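Local coordinates for protein CghA (PDB 6KBC) that belongs to the Diels-Alderase family of two-domain, calycin-like beta proteins and holds WK1 in a pocket, at residues S59-F67 with R78-S86. Residues are numbered along the deposited sequence; the frame is centred on the assembly and turned at random.
Sequences SAAFTVSFF and RAAINAAWS. With WK1 ((2S)-3-[(2S,4E)-4-[[(1R,2S,4aR,6S,8R,8aS)-2-[(E)-but-2-en-2-yl]-6,8-dimethyl-1,2,4a,5,6,7,8,8a-octahydronaphthalen-1-yl]-oxidanyl-methylidene]-3,5-bis(oxidanylidene)pyrrolidin-2-yl]-2-methyl-2-oxidanyl-propanoic acid), chain B.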
loop_
_atom_site.group_PDB
_atom_site.type_symbol
_atom_site.label_atom_id
_atom_site.label_comp_id
_atom_site.label_asym_id
_atom_site.label_seq_id
_atom_site.Cartn_x
_atom_site.Cartn_y
_atom_site.Cartn_z
ATOM N N SER A 59 -15.623 -4.768 8.729
ATOM C CA SER A 59 -16.646 -5.560 8.056
ATOM C C SER A 59 -16.443 -5.636 6.558
ATOM O O SER A 59 -17.114 -6.431 5.890
ATOM C CB SER A 59 -18.038 -4.990 8.355
ATOM O OG SER A 59 -18.139 -3.671 7.831
ATOM N N ALA A 60 -15.536 -4.838 6.011
ATOM C CA ALA A 60 -15.262 -4.865 4.587
ATOM C C ALA A 60 -13.926 -4.184 4.355
ATOM O O ALA A 60 -13.497 -3.339 5.144
ATOM C CB ALA A 60 -16.364 -4.176 3.771
ATOM N N ALA A 61 -13.269 -4.578 3.277
ATOM C CA ALA A 61 -11.981 -4.004 2.939
ATOM C C ALA A 61 -11.828 -4.087 1.435
ATOM O O ALA A 61 -12.336 -5.009 0.791
ATOM C CB ALA A 61 -10.820 -4.741 3.642
ATOM N N PHE A 62 -11.104 -3.129 0.882
ATOM C CA PHE A 62 -10.953 -3.061 -0.558
ATOM C C PHE A 62 -9.617 -2.413 -0.856
ATOM O O PHE A 62 -9.239 -1.440 -0.209
ATOM C CB PHE A 62 -12.085 -2.238 -1.212
ATOM C CG PHE A 62 -11.947 -2.123 -2.705
ATOM C CD1 PHE A 62 -12.491 -3.083 -3.532
ATOM C CD2 PHE A 62 -11.251 -1.067 -3.274
ATOM C CE1 PHE A 62 -12.339 -3.005 -4.904
ATOM C CE2 PHE A 62 -11.104 -0.968 -4.653
ATOM C CZ PHE A 62 -11.644 -1.943 -5.467
ATOM N N THR A 63 -8.917 -2.937 -1.848
ATOM C CA THR A 63 -7.683 -2.294 -2.257
ATOM C C THR A 63 -7.481 -2.564 -3.736
ATOM O O THR A 63 -7.828 -3.635 -4.240
ATOM C CB THR A 63 -6.479 -2.775 -1.429
ATOM O OG1 THR A 63 -5.338 -1.954 -1.722
ATOM C CG2 THR A 63 -6.148 -4.244 -1.715
ATOM N N VAL A 64 -6.958 -1.566 -4.427
ATOM C CA VAL A 64 -6.582 -1.699 -5.822
ATOM C C VAL A 64 -5.209 -1.072 -5.978
ATOM O O VAL A 64 -4.934 -0.004 -5.417
ATOM C CB VAL A 64 -7.625 -1.034 -6.756
ATOM C CG1 VAL A 64 -7.841 0.429 -6.372
ATOM C CG2 VAL A 64 -7.210 -1.162 -8.201
ATOM N N SER A 65 -4.333 -1.752 -6.700
ATOM C CA SER A 65 -3.060 -1.179 -7.098
ATOM C C SER A 65 -3.074 -1.084 -8.612
ATOM O O SER A 65 -3.285 -2.093 -9.293
ATOM C CB SER A 65 -1.873 -2.022 -6.603
ATOM O OG SER A 65 -1.727 -1.883 -5.199
ATOM N N PHE A 66 -2.904 0.129 -9.126
ATOM C CA PHE A 66 -2.703 0.343 -10.549
ATOM C C PHE A 66 -1.213 0.207 -10.837
ATOM O O PHE A 66 -0.402 0.982 -10.314
ATOM C CB PHE A 66 -3.212 1.715 -10.974
ATOM C CG PHE A 66 -4.704 1.883 -10.833
ATOM C CD1 PHE A 66 -5.261 2.243 -9.616
ATOM C CD2 PHE A 66 -5.548 1.692 -11.923
ATOM C CE1 PHE A 66 -6.646 2.416 -9.482
ATOM C CE2 PHE A 66 -6.929 1.863 -11.796
ATOM C CZ PHE A 66 -7.473 2.221 -10.574
ATOM N N PHE A 67 -0.861 -0.771 -11.667
ATOM C CA PHE A 67 0.522 -1.131 -11.931
ATOM C C PHE A 67 0.928 -0.770 -13.355
ATOM O O PHE A 67 0.173 -0.999 -14.305
ATOM C CB PHE A 67 0.750 -2.634 -11.748
ATOM C CG PHE A 67 0.788 -3.093 -10.320
ATOM C CD1 PHE A 67 1.662 -2.518 -9.410
ATOM C CD2 PHE A 67 -0.013 -4.146 -9.900
ATOM C CE1 PHE A 67 1.719 -2.973 -8.091
ATOM C CE2 PHE A 67 0.041 -4.604 -8.589
ATOM C CZ PHE A 67 0.908 -4.017 -7.686
ATOM N N ARG A 78 -1.954 -3.148 -15.325
ATOM C CA ARG A 78 -2.695 -4.065 -14.481
ATOM C C ARG A 78 -3.276 -3.257 -13.334
ATOM O O ARG A 78 -2.581 -2.419 -12.754
ATOM C CB ARG A 78 -1.733 -5.154 -13.989
ATOM C CG ARG A 78 -2.289 -6.340 -13.274
ATOM C CD ARG A 78 -1.088 -7.185 -12.861
ATOM N NE ARG A 78 -0.317 -7.659 -14.011
ATOM C CZ ARG A 78 -0.564 -8.775 -14.692
ATOM N NH1 ARG A 78 -1.536 -9.595 -14.315
ATOM N NH2 ARG A 78 0.199 -9.099 -15.727
ATOM N N ALA A 79 -4.549 -3.470 -13.047
ATOM C CA ALA A 79 -5.162 -2.983 -11.817
ATOM C C ALA A 79 -5.419 -4.229 -10.993
ATOM O O ALA A 79 -6.272 -5.047 -11.352
ATOM C CB ALA A 79 -6.449 -2.202 -12.075
ATOM N N ALA A 80 -4.646 -4.402 -9.923
ATOM C CA ALA A 80 -4.781 -5.576 -9.072
ATOM C C ALA A 80 -5.763 -5.236 -7.963
ATOM O O ALA A 80 -5.526 -4.302 -7.192
ATOM C CB ALA A 80 -3.436 -6.004 -8.488
ATOM N N ILE A 81 -6.850 -6.002 -7.875
ATOM C CA ILE A 81 -7.969 -5.668 -7.005
ATOM C C ILE A 81 -8.183 -6.775 -5.990
ATOM O O ILE A 81 -8.193 -7.960 -6.339
ATOM C CB ILE A 81 -9.266 -5.437 -7.806
ATOM C CG1 ILE A 81 -9.068 -4.327 -8.833
ATOM C CG2 ILE A 81 -10.401 -5.079 -6.854
ATOM C CD1 ILE A 81 -10.037 -4.420 -10.013
ATOM N N ASN A 82 -8.403 -6.383 -4.739
ATOM C CA ASN A 82 -8.763 -7.334 -3.700
ATOM C C ASN A 82 -9.902 -6.758 -2.877
ATOM O O ASN A 82 -9.887 -5.575 -2.532
ATOM C CB ASN A 82 -7.575 -7.649 -2.793
ATOM C CG ASN A 82 -6.505 -8.431 -3.512
ATOM O OD1 ASN A 82 -6.598 -9.648 -3.619
ATOM N ND2 ASN A 82 -5.502 -7.734 -4.046
ATOM N N ALA A 83 -10.859 -7.610 -2.526
ATOM C CA ALA A 83 -12.022 -7.177 -1.768
ATOM C C ALA A 83 -12.385 -8.261 -0.769
ATOM O O ALA A 83 -12.250 -9.452 -1.066
ATOM C CB ALA A 83 -13.217 -6.889 -2.698
ATOM N N ALA A 84 -12.835 -7.844 0.414
ATOM C CA ALA A 84 -13.197 -8.770 1.476
ATOM C C ALA A 84 -14.486 -8.303 2.135
ATOM O O ALA A 84 -14.705 -7.101 2.300
ATOM C CB ALA A 84 -12.087 -8.884 2.532
ATOM N N TRP A 85 -15.328 -9.260 2.521
ATOM C CA TRP A 85 -16.554 -8.996 3.264
ATOM C C TRP A 85 -16.509 -9.773 4.571
ATOM O O TRP A 85 -15.983 -10.884 4.619
ATOM C CB TRP A 85 -17.807 -9.445 2.497
ATOM C CG TRP A 85 -18.180 -8.661 1.279
ATOM C CD1 TRP A 85 -19.212 -7.759 1.166
ATOM C CD2 TRP A 85 -17.557 -8.722 -0.013
ATOM N NE1 TRP A 85 -19.254 -7.256 -0.111
ATOM C CE2 TRP A 85 -18.263 -7.840 -0.859
ATOM C CE3 TRP A 85 -16.474 -9.439 -0.537
ATOM C CZ2 TRP A 85 -17.914 -7.648 -2.193
ATOM C CZ3 TRP A 85 -16.126 -9.247 -1.861
ATOM C CH2 TRP A 85 -16.845 -8.354 -2.679
ATOM N N SER A 86 -17.117 -9.205 5.614
ATOM C CA SER A 86 -17.103 -9.852 6.924
ATOM C C SER A 86 -17.725 -11.244 6.889
ATOM O O SER A 86 -17.424 -12.068 7.758
ATOM C CB SER A 86 -17.842 -8.988 7.952
ATOM O OG SER A 86 -19.165 -8.714 7.521
HETATM O O WK1 B . -2.267 -9.958 -7.049
HETATM C C17 WK1 B . -2.656 -9.237 -6.166
HETATM O O1 WK1 B . -3.808 -8.930 -6.051
HETATM C C19 WK1 B . -1.708 -8.708 -5.169
HETATM O O2 WK1 B . -0.432 -9.234 -5.311
HETATM C C18 WK1 B . -2.165 -9.116 -3.803
HETATM C C20 WK1 B . -1.695 -7.230 -5.445
HETATM C C22 WK1 B . -1.110 -6.482 -4.317
HETATM N N WK1 B . -1.185 -5.034 -4.344
HETATM C C21 WK1 B . -0.005 -4.521 -4.012
HETATM O O5 WK1 B . 0.202 -3.227 -3.933
HETATM C C23 WK1 B . 0.283 -6.713 -4.007
HETATM O O4 WK1 B . 0.858 -7.892 -3.887
HETATM C C24 WK1 B . 1.038 -5.531 -3.775
HETATM C C16 WK1 B . 2.447 -5.436 -3.408
HETATM O O3 WK1 B . 3.094 -6.526 -3.259
HETATM C C9 WK1 B . 3.050 -4.133 -3.086
HETATM C C8 WK1 B . 2.643 -4.002 -1.591
HETATM C C12 WK1 B . 1.264 -4.456 -1.158
HETATM C C13 WK1 B . 0.247 -3.632 -1.047
HETATM C C90 WK1 B . -1.100 -4.111 -0.626
HETATM C C14 WK1 B . 1.023 -5.888 -0.841
HETATM C C7 WK1 B . 3.596 -4.724 -0.688
HETATM C C6 WK1 B . 4.874 -4.474 -0.790
HETATM C C3 WK1 B . 5.320 -3.703 -1.991
HETATM C C4 WK1 B . 4.561 -4.063 -3.251
HETATM C C5 WK1 B . 4.906 -3.012 -4.289
HETATM C C11 WK1 B . 4.346 -3.401 -5.620
HETATM C C2 WK1 B . 6.806 -3.627 -2.225
HETATM C C1 WK1 B . 7.006 -2.416 -3.079
HETATM C C10 WK1 B . 8.427 -2.003 -3.272
HETATM C C WK1 B . 6.385 -2.704 -4.412
#
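A61 and A84, T63 and N82, S65 and A80, and F67 and R78 form the hydrogen-bonded pairs of an antiparallel beta hairpin, strands 60-67 and 78-85 running at 167° to each other. Each pair exchanges two backbone bonds, N82 N giving a nearly straight one to T63 O (2.9 Å, 169° at the hydrogen). Beyond them S86 N reaches S59 O.

The non-hydrogen-bonded pairs turn apolar side chains to one face. F62 (chi1 179°, CG trans to N) brings its ring toward the neighbouring strand, where CE1 lies 3.4 Å from I81 CG2 and CD1 touches A83 CB. I81 CG1 runs alongside V64 CG2 at 3.7 Å, and A79 CB touches both V64 CG2 and the F66 ring at CD2.

On the other face S65, F67, A80 and N82 line part of the WK1 pocket. S65 OG donates to WK1 O5 (2.7 Å), while N82 ND2 binds WK1 O1 (2.9 Å) and S92 holds N82 OD1, which should fix the amide's rotation. A80 CB meets both F67 CE2 (3.7 Å) and WK1 C20.

Strands 46-54 and 90-96 flank the hairpin in the N-terminal domain; strand 181-200 packs on F62 and A83, and W349 of strand 348-353, from the C-terminal domain that helps close the pocket, covers A61 and A84.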